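Local structure of putative nucleotidyltransferase (Sulfolobus solfataricus P2, 2RFF) at residues I55-K60 and Y84-E89; E34-F39 and V99-R104; S7-Q12 and G45-T50. The protein probably acts as a nucleotidyltransferase, transferring a nucleotide to an acceptor molecule. All coordinates share one frame; numbering follows the deposited sequence.

Contact 1 (I55-K60 and Y84-E89); sequences ILFVFK and YIVLDE
Ile-55 to Phe-59 and Tyr-84 to Asp-88 run side by side as parallel strands, their axes 4.7 Å apart and turned by 17°. They pair in unbroken register, and every second residue of each strand does the bonding: Ile-85 N to Ile-55 O, Phe-57 N to Ile-85 O, Leu-87 N to Phe-57 O, Phe-59 N to Leu-87 O, Glu-89 N to Phe-59 O. Phe-57 and Phe-59 thus each bond forward and back, while Leu-56 and Val-58 turn their polar backbone atoms to strand 33-39. The three middle bonds are nearly straight; the last is bent to 142°.

On the face carrying Phe-57, Phe-59 and Val-86, both phenyl groups lean back beside their own backbone N. Phe-57 thereby brings CE2 to within 3.8 Å of Tyr-84 CB, which lies at the edge of its ring. Further along, Val-86 CG1 nestles 3.7 Å from Phe-59 CE1. Helices 6-29 and 67-74 cover this face, the latter meeting Phe-59 through Met-73 and Val-86 through Val-74. On the reverse face, Leu-56 holds CG anti to the backbone N (chi1 168°), which carries CD1 across the strand gap to 3.7 Å from Leu-87 CG and 3.8 Å from Ile-85 CG2; the two leucines cross at about a right angle. Val-58 CG1 lies 3.5 Å from Glu-89 CA.

Asp-88, whose OD1 accepts from Ile-62 N, ties its strand to the loop leading into helix 67-74. Parallel neighbours joined through that helix form a beta-alpha-beta crossover, here at the outer side of the mixed sheet of a nucleotidyltransferase domain.

Contact 2 (E34-F39 and V99-R104); sequences EEVYIF and VLFWKR
Backbone bonding between Glu-34 to Ile-38 and Val-99 to Arg-104 is antiparallel, the strand directions 145° apart. Ile-38 and Val-99 make a hydrogen-bonded pair, Val-36 N donates to Trp-102 O, and Arg-104 N donates to Glu-34 O. Between the first two the register slips by one residue: Val-36 O accepts from both Phe-101 N at 2.8 Å and Trp-102 N at 3.1 Å. Phe-101 and Trp-102 together face Val-36, a classic beta bulge held in place by one carbonyl gripped by two amides.

Among the charged groups, Lys-103 stretches out until a last turn about CD-CE (chi4 68°) sets NZ between two carboxylates, 2.7 Å from Glu-34 OE2 and 2.7 Å from Glu-35 OE2, each using its anti lone pair. Glu-35 lies alongside the lysine, whereas Glu-34 slants across it. Glu-35 OE1 takes the Tyr-37 hydroxyl from OH at 2.6 Å, well above the carboxylate plane, and also pairs with Lys-92.

Two of the apolar contacts are CH-pi: Leu-100 CD1 sits over one face of the Tyr-37 ring, 3.9 Å from its centroid, and Ile-38 CD1 covers a face of Phe-101 at 4.0 Å from that centroid. Val-36 CG2 simply packs 4.1 Å from Trp-102 CE3. The edge of the indole, at CH2, points into the face of the Arg-104 guanidinium, over its centre; its NH2 bonds to Ala-27 O.

Two acids sharing one ammonium would favour its charged form, and Lys-92 should stabilise Glu-35 as an anion. One face thus mixes ions with the Tyr-37/Leu-100 contact; that of Val-36, Ile-38 and Trp-102 packs apolarly, partly on helix 6-29.

Contact 3 (S7-Q12 and G45-T50); sequences SAIESQ and GDYLDT
Ser-7, near the start of helix 6-29, meets Asp-49 of the loop 45-50: its OG donates to Asp-49 OD2 at 2.6 Å, using the carboxylate's anti lone pair. This hydroxyl-carboxylate bond is the one hydrogen bond between the two segments.

Ala-8 follows with its methyl CB 3.9 Å from Tyr-47 CE1, while its carbonyl O lies at the edge of the same ring, 3.5 Å from CE1. That oxygen is already doubly engaged, accepting from Gln-12 N in the helix and from Ser-11 OG at 2.7 Å. Ile-9 adds only the tip of its side chain, CD1, near the tyrosine hydroxyl.

Ser-11 turns OG between its own N and carbonyl carbon (chi1 76°), which folds the hydroxyl back to Ala-8 O. Its CB, placed by the backbone, lies 3.2 Å from Asp-49 O. Gln-12 closes the segment with a flat stack: its side-chain amide lies over one face of the Tyr-47 ring, the planes 2° apart and OE1 3.6 Å from CZ. Bending at chi2 (73°) lays the amide on the ring, and Arg-42, which donates to both Gln-12 OE1 and Ser-11 OG, holds it there. Lys-4 makes a cation-pi contact with the ring.

The arrangement is an amide-pi stack that docks the loop between helix 41-44 and strand 53-59 on the N-terminal helix. In this family that loop follows the Gly-Ser motif and leads to the strand bearing acidic residues.

Contacts 1 and 2 are adjoining pieces of one sheet: strands 53-59 and 33-39 are neighbours, so Leu-56 N can meet Tyr-37 O and Ile-55 packs on Val-36. Contact 1 is nested in the loop closed by contact 2. Their centres lie about 8 and 6 Å from the centre of the chain, that of contact 3 about 16 Å. The parallel pair relies on a regular ladder and apolar packing, whereas the antiparallel pair adds a bulge and a salt-bridge network. Helix 6-29, which packs on both sheet contacts, supplies contact 3 with its first turns; there, strand pairing gives way to one hydroxyl-carboxylate bond and a stacked amide.

Contact 1 (I55-K60 and Y84-E89)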
loop_
_atom_site.group_PDB
_atom_site.type_symbol
_atom_site.label_atom_id
_atom_site.label_comp_id
_atom_site.label_asym_id
_atom_site.label_seq_id
_atom_site.Cartn_x
_atom_site.Cartn_y
_atom_site.Cartn_z
ATOM N N ILE A 55 1.903 -1.391 2.683
ATOM C CA ILE A 55 1.626 -0.609 1.497
ATOM C C ILE A 55 2.903 -0.373 0.722
ATOM O O ILE A 55 3.866 0.145 1.270
ATOM C CB ILE A 55 0.996 0.749 1.867
ATOM C CG1 ILE A 55 -0.281 0.549 2.716
ATOM C CG2 ILE A 55 0.662 1.531 0.563
ATOM C CD1 ILE A 55 -0.891 1.891 3.112
ATOM N N LEU A 56 2.897 -0.754 -0.554
ATOM C CA LEU A 56 4.007 -0.512 -1.481
ATOM C C LEU A 56 3.632 0.669 -2.368
ATOM O O LEU A 56 2.681 0.573 -3.141
ATOM C CB LEU A 56 4.323 -1.745 -2.329
ATOM C CG LEU A 56 5.273 -1.497 -3.501
ATOM C CD1 LEU A 56 6.603 -0.948 -3.001
ATOM C CD2 LEU A 56 5.400 -2.739 -4.360
ATOM N N PHE A 57 4.383 1.764 -2.252
ATOM C CA PHE A 57 4.184 2.934 -3.106
ATOM C C PHE A 57 5.185 2.814 -4.265
ATOM O O PHE A 57 6.389 2.687 -4.011
ATOM C CB PHE A 57 4.451 4.217 -2.337
ATOM C CG PHE A 57 3.576 4.444 -1.174
ATOM C CD1 PHE A 57 2.385 5.093 -1.354
ATOM C CD2 PHE A 57 3.947 4.034 0.085
ATOM C CE1 PHE A 57 1.561 5.370 -0.300
ATOM C CE2 PHE A 57 3.114 4.328 1.182
ATOM C CZ PHE A 57 1.928 4.967 0.982
ATOM N N VAL A 58 4.697 2.963 -5.483
ATOM C CA VAL A 58 5.524 2.807 -6.711
ATOM C C VAL A 58 5.487 4.127 -7.469
ATOM O O VAL A 58 4.428 4.553 -7.878
ATOM C CB VAL A 58 5.122 1.637 -7.647
ATOM C CG1 VAL A 58 6.091 1.496 -8.873
ATOM C CG2 VAL A 58 5.088 0.371 -6.843
ATOM N N PHE A 59 6.642 4.783 -7.569
ATOM C CA PHE A 59 6.793 6.093 -8.204
ATOM C C PHE A 59 7.600 6.009 -9.467
ATOM O O PHE A 59 8.484 5.194 -9.559
ATOM C CB PHE A 59 7.554 7.081 -7.304
ATOM C CG PHE A 59 6.842 7.463 -6.019
ATOM C CD1 PHE A 59 6.935 6.676 -4.890
ATOM C CD2 PHE A 59 6.173 8.692 -5.901
ATOM C CE1 PHE A 59 6.318 7.083 -3.655
ATOM C CE2 PHE A 59 5.533 9.078 -4.707
ATOM C CZ PHE A 59 5.622 8.275 -3.592
ATOM N N LYS A 60 7.298 6.883 -10.417
ATOM C CA LYS A 60 8.131 7.015 -11.620
ATOM C C LYS A 60 9.298 7.948 -11.321
ATOM O O LYS A 60 9.163 8.877 -10.552
ATOM C CB LYS A 60 7.315 7.573 -12.797
ATOM C CG LYS A 60 6.159 6.666 -13.132
ATOM C CD LYS A 60 5.573 6.841 -14.519
ATOM C CE LYS A 60 4.523 7.900 -14.609
ATOM N NZ LYS A 60 3.880 7.903 -15.999
ATOM N N TYR A 84 5.303 0.248 5.292
ATOM C CA TYR A 84 5.401 0.559 3.867
ATOM C C TYR A 84 6.772 0.341 3.247
ATOM O O TYR A 84 7.779 0.227 3.941
ATOM C CB TYR A 84 4.939 2.046 3.679
ATOM C CG TYR A 84 5.932 3.027 4.219
ATOM C CD1 TYR A 84 5.890 3.421 5.550
ATOM C CD2 TYR A 84 6.974 3.515 3.418
ATOM C CE1 TYR A 84 6.843 4.305 6.062
ATOM C CE2 TYR A 84 7.931 4.389 3.923
ATOM C CZ TYR A 84 7.846 4.794 5.243
ATOM O OH TYR A 84 8.798 5.651 5.735
ATOM N N ILE A 85 6.764 0.343 1.931
ATOM C CA ILE A 85 7.987 0.345 1.112
ATOM C C ILE A 85 7.752 1.367 -0.019
ATOM O O ILE A 85 6.631 1.470 -0.523
ATOM C CB ILE A 85 8.319 -1.022 0.456
ATOM C CG1 ILE A 85 8.625 -2.036 1.564
ATOM C CG2 ILE A 85 9.540 -0.954 -0.527
ATOM C CD1 ILE A 85 8.810 -3.434 1.071
ATOM N N VAL A 86 8.810 2.077 -0.423
ATOM C CA VAL A 86 8.767 2.984 -1.550
ATOM C C VAL A 86 9.761 2.443 -2.600
ATOM O O VAL A 86 10.949 2.287 -2.303
ATOM C CB VAL A 86 9.174 4.419 -1.174
ATOM C CG1 VAL A 86 9.304 5.330 -2.414
ATOM C CG2 VAL A 86 8.190 5.072 -0.153
ATOM N N LEU A 87 9.280 2.244 -3.819
ATOM C CA LEU A 87 10.079 1.695 -4.935
ATOM C C LEU A 87 9.842 2.491 -6.194
ATOM O O LEU A 87 8.819 3.138 -6.370
ATOM C CB LEU A 87 9.807 0.197 -5.251
ATOM C CG LEU A 87 10.123 -0.785 -4.118
ATOM C CD1 LEU A 87 9.770 -2.202 -4.556
ATOM C CD2 LEU A 87 11.597 -0.690 -3.663
ATOM N N ASP A 88 10.835 2.444 -7.061
ATOM C CA ASP A 88 10.707 2.957 -8.416
ATOM C C ASP A 88 9.941 1.915 -9.242
ATOM O O ASP A 88 9.951 0.707 -8.924
ATOM C CB ASP A 88 12.112 3.117 -9.022
ATOM C CG ASP A 88 12.102 3.756 -10.359
ATOM O OD1 ASP A 88 11.836 4.944 -10.504
ATOM O OD2 ASP A 88 12.395 3.066 -11.357
ATOM N N GLU A 89 9.304 2.400 -10.310
ATOM C CA GLU A 89 8.624 1.573 -11.338
ATOM C C GLU A 89 9.425 0.322 -11.783
ATOM O O GLU A 89 8.885 -0.789 -11.948
ATOM C CB GLU A 89 8.297 2.475 -12.555
ATOM C CG GLU A 89 9.529 3.124 -13.253
ATOM C CD GLU A 89 9.227 4.378 -14.099
ATOM O OE1 GLU A 89 8.081 4.528 -14.605
ATOM O OE2 GLU A 89 10.165 5.221 -14.239
#

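Contact 2 (E34-F39 and V99-R104)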
loop_
_atom_site.group_PDB
_atom_site.type_symbol
_atom_site.label_atom_id
_atom_site.label_comp_id
_atom_site.label_asym_id
_atom_site.label_seq_id
_atom_site.Cartn_x
_atom_site.Cartn_y
_atom_site.Cartn_z
ATOM N N GLU A 34 2.611 6.275 -9.295
ATOM C CA GLU A 34 2.010 5.551 -10.416
ATOM C C GLU A 34 1.126 4.391 -10.015
ATOM O O GLU A 34 0.093 4.154 -10.644
ATOM C CB GLU A 34 3.097 5.128 -11.422
ATOM C CG GLU A 34 2.634 4.280 -12.564
ATOM C CD GLU A 34 1.489 4.883 -13.395
ATOM O OE1 GLU A 34 1.302 6.109 -13.404
ATOM O OE2 GLU A 34 0.796 4.093 -14.087
ATOM N N GLU A 35 1.562 3.626 -9.029
ATOM C CA GLU A 35 0.846 2.448 -8.562
ATOM C C GLU A 35 1.043 2.312 -7.074
ATOM O O GLU A 35 2.072 2.736 -6.538
ATOM C CB GLU A 35 1.354 1.148 -9.221
ATOM C CG GLU A 35 1.030 1.018 -10.706
ATOM C CD GLU A 35 1.733 -0.072 -11.463
ATOM O OE1 GLU A 35 2.542 -0.851 -10.923
ATOM O OE2 GLU A 35 1.425 -0.165 -12.652
ATOM N N VAL A 36 0.048 1.701 -6.442
ATOM C CA VAL A 36 0.167 1.290 -5.049
ATOM C C VAL A 36 -0.306 -0.149 -4.965
ATOM O O VAL A 36 -1.333 -0.513 -5.550
ATOM C CB VAL A 36 -0.616 2.183 -4.076
ATOM C CG1 VAL A 36 -0.599 1.672 -2.590
ATOM C CG2 VAL A 36 -0.104 3.595 -4.136
ATOM N N TYR A 37 0.429 -0.939 -4.204
ATOM C CA TYR A 37 0.066 -2.321 -3.938
ATOM C C TYR A 37 -0.100 -2.516 -2.420
ATOM O O TYR A 37 0.528 -1.819 -1.597
ATOM C CB TYR A 37 1.136 -3.280 -4.461
ATOM C CG TYR A 37 1.323 -3.282 -5.950
ATOM C CD1 TYR A 37 2.081 -2.295 -6.579
ATOM C CD2 TYR A 37 0.731 -4.271 -6.751
ATOM C CE1 TYR A 37 2.309 -2.333 -7.992
ATOM C CE2 TYR A 37 0.936 -4.292 -8.139
ATOM C CZ TYR A 37 1.686 -3.274 -8.738
ATOM O OH TYR A 37 1.930 -3.229 -10.076
ATOM N N ILE A 38 -0.949 -3.485 -2.080
ATOM C CA ILE A 38 -0.978 -4.061 -0.747
ATOM C C ILE A 38 -0.099 -5.326 -0.831
ATOM O O ILE A 38 -0.193 -6.108 -1.800
ATOM C CB ILE A 38 -2.393 -4.433 -0.270
ATOM C CG1 ILE A 38 -3.323 -3.231 -0.384
ATOM C CG2 ILE A 38 -2.329 -5.023 1.157
ATOM C CD1 ILE A 38 -2.810 -1.944 0.262
ATOM N N PHE A 39 0.844 -5.471 0.091
ATOM C CA PHE A 39 1.648 -6.669 0.213
ATOM C C PHE A 39 1.482 -7.231 1.612
ATOM O O PHE A 39 0.652 -6.747 2.389
ATOM C CB PHE A 39 3.117 -6.431 -0.208
ATOM C CG PHE A 39 3.943 -5.555 0.726
ATOM C CD1 PHE A 39 3.916 -4.182 0.621
ATOM C CD2 PHE A 39 4.836 -6.123 1.619
ATOM C CE1 PHE A 39 4.707 -3.368 1.476
ATOM C CE2 PHE A 39 5.656 -5.334 2.436
ATOM C CZ PHE A 39 5.589 -3.959 2.374
ATOM N N VAL A 99 -1.036 -7.247 -4.231
ATOM C CA VAL A 99 -2.325 -6.940 -4.833
ATOM C C VAL A 99 -2.343 -5.487 -5.293
ATOM O O VAL A 99 -1.974 -4.619 -4.535
ATOM C CB VAL A 99 -3.464 -7.129 -3.804
ATOM C CG1 VAL A 99 -4.776 -6.488 -4.298
ATOM C CG2 VAL A 99 -3.618 -8.595 -3.488
ATOM N N LEU A 100 -2.716 -5.244 -6.556
ATOM C CA LEU A 100 -2.837 -3.892 -7.072
ATOM C C LEU A 100 -4.024 -3.194 -6.367
ATOM O O LEU A 100 -5.168 -3.626 -6.389
ATOM C CB LEU A 100 -2.953 -3.878 -8.595
ATOM C CG LEU A 100 -2.952 -2.497 -9.252
ATOM C CD1 LEU A 100 -1.598 -1.838 -9.206
ATOM C CD2 LEU A 100 -3.422 -2.609 -10.719
ATOM N N PHE A 101 -3.702 -2.070 -5.753
ATOM C CA PHE A 101 -4.650 -1.326 -4.951
ATOM C C PHE A 101 -5.109 -0.080 -5.685
ATOM O O PHE A 101 -6.276 0.292 -5.589
ATOM C CB PHE A 101 -3.970 -0.958 -3.622
ATOM C CG PHE A 101 -4.873 -0.316 -2.586
ATOM C CD1 PHE A 101 -5.891 -1.069 -2.010
ATOM C CD2 PHE A 101 -4.638 0.989 -2.146
ATOM C CE1 PHE A 101 -6.686 -0.503 -1.023
ATOM C CE2 PHE A 101 -5.458 1.568 -1.163
ATOM C CZ PHE A 101 -6.493 0.829 -0.617
ATOM N N TRP A 102 -4.172 0.583 -6.358
ATOM C CA TRP A 102 -4.421 1.826 -7.038
ATOM C C TRP A 102 -3.409 1.962 -8.165
ATOM O O TRP A 102 -2.263 1.468 -8.088
ATOM C CB TRP A 102 -4.290 2.976 -6.021
ATOM C CG TRP A 102 -4.423 4.382 -6.565
ATOM C CD1 TRP A 102 -5.548 5.145 -6.604
ATOM C CD2 TRP A 102 -3.390 5.165 -7.174
ATOM N NE1 TRP A 102 -5.283 6.381 -7.164
ATOM C CE2 TRP A 102 -3.964 6.406 -7.548
ATOM C CE3 TRP A 102 -2.025 4.940 -7.449
ATOM C CZ2 TRP A 102 -3.214 7.431 -8.164
ATOM C CZ3 TRP A 102 -1.280 5.944 -8.089
ATOM C CH2 TRP A 102 -1.878 7.180 -8.427
ATOM N N LYS A 103 -3.857 2.615 -9.220
ATOM C CA LYS A 103 -2.989 2.952 -10.353
ATOM C C LYS A 103 -3.483 4.296 -10.881
ATOM O O LYS A 103 -4.679 4.526 -10.964
ATOM C CB LYS A 103 -2.993 1.877 -11.429
ATOM C CG LYS A 103 -2.066 2.181 -12.589
ATOM C CD LYS A 103 -1.925 0.963 -13.434
ATOM C CE LYS A 103 -1.145 1.216 -14.693
ATOM N NZ LYS A 103 0.260 1.509 -14.431
ATOM N N ARG A 104 -2.566 5.183 -11.242
ATOM C CA ARG A 104 -2.975 6.482 -11.732
ATOM C C ARG A 104 -4.077 6.406 -12.820
ATOM O O ARG A 104 -5.085 7.115 -12.680
ATOM C CB ARG A 104 -1.758 7.280 -12.218
ATOM C CG ARG A 104 -2.035 8.671 -12.740
ATOM C CD ARG A 104 -2.408 9.634 -11.664
ATOM N NE ARG A 104 -1.313 9.906 -10.733
ATOM C CZ ARG A 104 -1.426 10.592 -9.581
ATOM N NH1 ARG A 104 -2.583 11.065 -9.174
ATOM N NH2 ARG A 104 -0.354 10.762 -8.821
#

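Contact 3 (S7-Q12 and G45-T50)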
loop_
_atom_site.group_PDB
_atom_site.type_symbol
_atom_site.label_atom_id
_atom_site.label_comp_id
_atom_site.label_asym_id
_atom_site.label_seq_id
_atom_site.Cartn_x
_atom_site.Cartn_y
_atom_site.Cartn_z
ATOM N N SER A 7 -14.281 -10.635 13.025
ATOM C CA SER A 7 -13.292 -9.677 13.487
ATOM C C SER A 7 -12.211 -9.476 12.432
ATOM O O SER A 7 -11.832 -8.336 12.151
ATOM C CB SER A 7 -12.685 -10.109 14.825
ATOM O OG SER A 7 -11.777 -9.145 15.283
ATOM N N ALA A 8 -11.765 -10.567 11.802
ATOM C CA ALA A 8 -10.744 -10.489 10.747
ATOM C C ALA A 8 -11.280 -9.716 9.539
ATOM O O ALA A 8 -10.624 -8.811 9.057
ATOM C CB ALA A 8 -10.248 -11.898 10.334
ATOM N N ILE A 9 -12.501 -10.032 9.111
ATOM C CA ILE A 9 -13.131 -9.344 7.960
ATOM C C ILE A 9 -13.318 -7.845 8.235
ATOM O O ILE A 9 -12.980 -7.031 7.374
ATOM C CB ILE A 9 -14.441 -10.036 7.511
ATOM C CG1 ILE A 9 -14.145 -11.435 6.955
ATOM C CG2 ILE A 9 -15.200 -9.183 6.470
ATOM C CD1 ILE A 9 -13.277 -11.475 5.676
ATOM N N GLU A 10 -13.832 -7.482 9.423
ATOM C CA GLU A 10 -14.008 -6.062 9.780
ATOM C C GLU A 10 -12.663 -5.328 9.777
ATOM O O GLU A 10 -12.605 -4.184 9.316
ATOM C CB GLU A 10 -14.735 -5.880 11.114
ATOM C CG GLU A 10 -16.203 -6.283 11.072
ATOM C CD GLU A 10 -16.892 -6.341 12.457
ATOM O OE1 GLU A 10 -16.327 -5.887 13.480
ATOM O OE2 GLU A 10 -18.026 -6.851 12.503
ATOM N N SER A 11 -11.593 -5.988 10.247
ATOM C CA SER A 11 -10.258 -5.386 10.248
ATOM C C SER A 11 -9.754 -5.203 8.833
ATOM O O SER A 11 -9.070 -4.234 8.575
ATOM C CB SER A 11 -9.238 -6.183 11.058
ATOM O OG SER A 11 -8.818 -7.350 10.354
ATOM N N GLN A 12 -10.077 -6.128 7.935
ATOM C CA GLN A 12 -9.645 -6.009 6.516
ATOM C C GLN A 12 -10.303 -4.777 5.872
ATOM O O GLN A 12 -9.641 -3.969 5.222
ATOM C CB GLN A 12 -9.989 -7.272 5.716
ATOM C CG GLN A 12 -9.391 -7.338 4.283
ATOM C CD GLN A 12 -7.881 -7.609 4.252
ATOM O OE1 GLN A 12 -7.156 -7.475 5.259
ATOM N NE2 GLN A 12 -7.397 -8.034 3.070
ATOM N N GLY A 45 -3.587 -13.422 2.491
ATOM C CA GLY A 45 -4.717 -14.053 3.161
ATOM C C GLY A 45 -4.416 -14.588 4.541
ATOM O O GLY A 45 -5.372 -14.851 5.282
ATOM N N ASP A 46 -3.143 -14.694 4.930
ATOM C CA ASP A 46 -2.733 -15.269 6.236
ATOM C C ASP A 46 -2.679 -14.247 7.379
ATOM O O ASP A 46 -1.821 -14.326 8.245
ATOM C CB ASP A 46 -1.405 -16.030 6.106
ATOM C CG ASP A 46 -0.253 -15.162 5.673
ATOM O OD1 ASP A 46 -0.477 -14.276 4.861
ATOM O OD2 ASP A 46 0.883 -15.348 6.138
ATOM N N TYR A 47 -3.604 -13.293 7.364
ATOM C CA TYR A 47 -3.657 -12.225 8.349
ATOM C C TYR A 47 -4.565 -12.563 9.494
ATOM O O TYR A 47 -5.459 -13.412 9.389
ATOM C CB TYR A 47 -4.126 -10.908 7.716
ATOM C CG TYR A 47 -5.554 -10.870 7.187
ATOM C CD1 TYR A 47 -6.622 -10.495 8.011
ATOM C CD2 TYR A 47 -5.841 -11.174 5.866
ATOM C CE1 TYR A 47 -7.918 -10.451 7.547
ATOM C CE2 TYR A 47 -7.153 -11.112 5.384
ATOM C CZ TYR A 47 -8.199 -10.752 6.240
ATOM O OH TYR A 47 -9.485 -10.713 5.720
ATOM N N LEU A 48 -4.310 -11.842 10.581
ATOM C CA LEU A 48 -5.109 -11.874 11.787
ATOM C C LEU A 48 -5.849 -10.562 11.848
ATOM O O LEU A 48 -5.471 -9.596 11.182
ATOM C CB LEU A 48 -4.201 -11.956 12.997
ATOM C CG LEU A 48 -3.400 -13.245 13.209
ATOM C CD1 LEU A 48 -2.353 -13.100 14.318
ATOM C CD2 LEU A 48 -4.333 -14.389 13.528
ATOM N N ASP A 49 -6.850 -10.476 12.724
ATOM C CA ASP A 49 -7.550 -9.200 12.921
ATOM C C ASP A 49 -6.608 -8.065 13.409
ATOM O O ASP A 49 -6.840 -6.905 13.126
ATOM C CB ASP A 49 -8.788 -9.326 13.841
ATOM C CG ASP A 49 -8.471 -9.850 15.243
ATOM O OD1 ASP A 49 -7.356 -10.301 15.538
ATOM O OD2 ASP A 49 -9.406 -9.825 16.074
ATOM N N THR A 50 -5.535 -8.416 14.103
ATOM C CA THR A 50 -4.533 -7.469 14.616
ATOM C C THR A 50 -3.368 -7.143 13.650
ATOM O O THR A 50 -2.460 -6.357 13.964
ATOM C CB THR A 50 -3.895 -8.054 15.915
ATOM O OG1 THR A 50 -3.442 -9.389 15.656
ATOM C CG2 THR A 50 -4.930 -8.092 17.056
#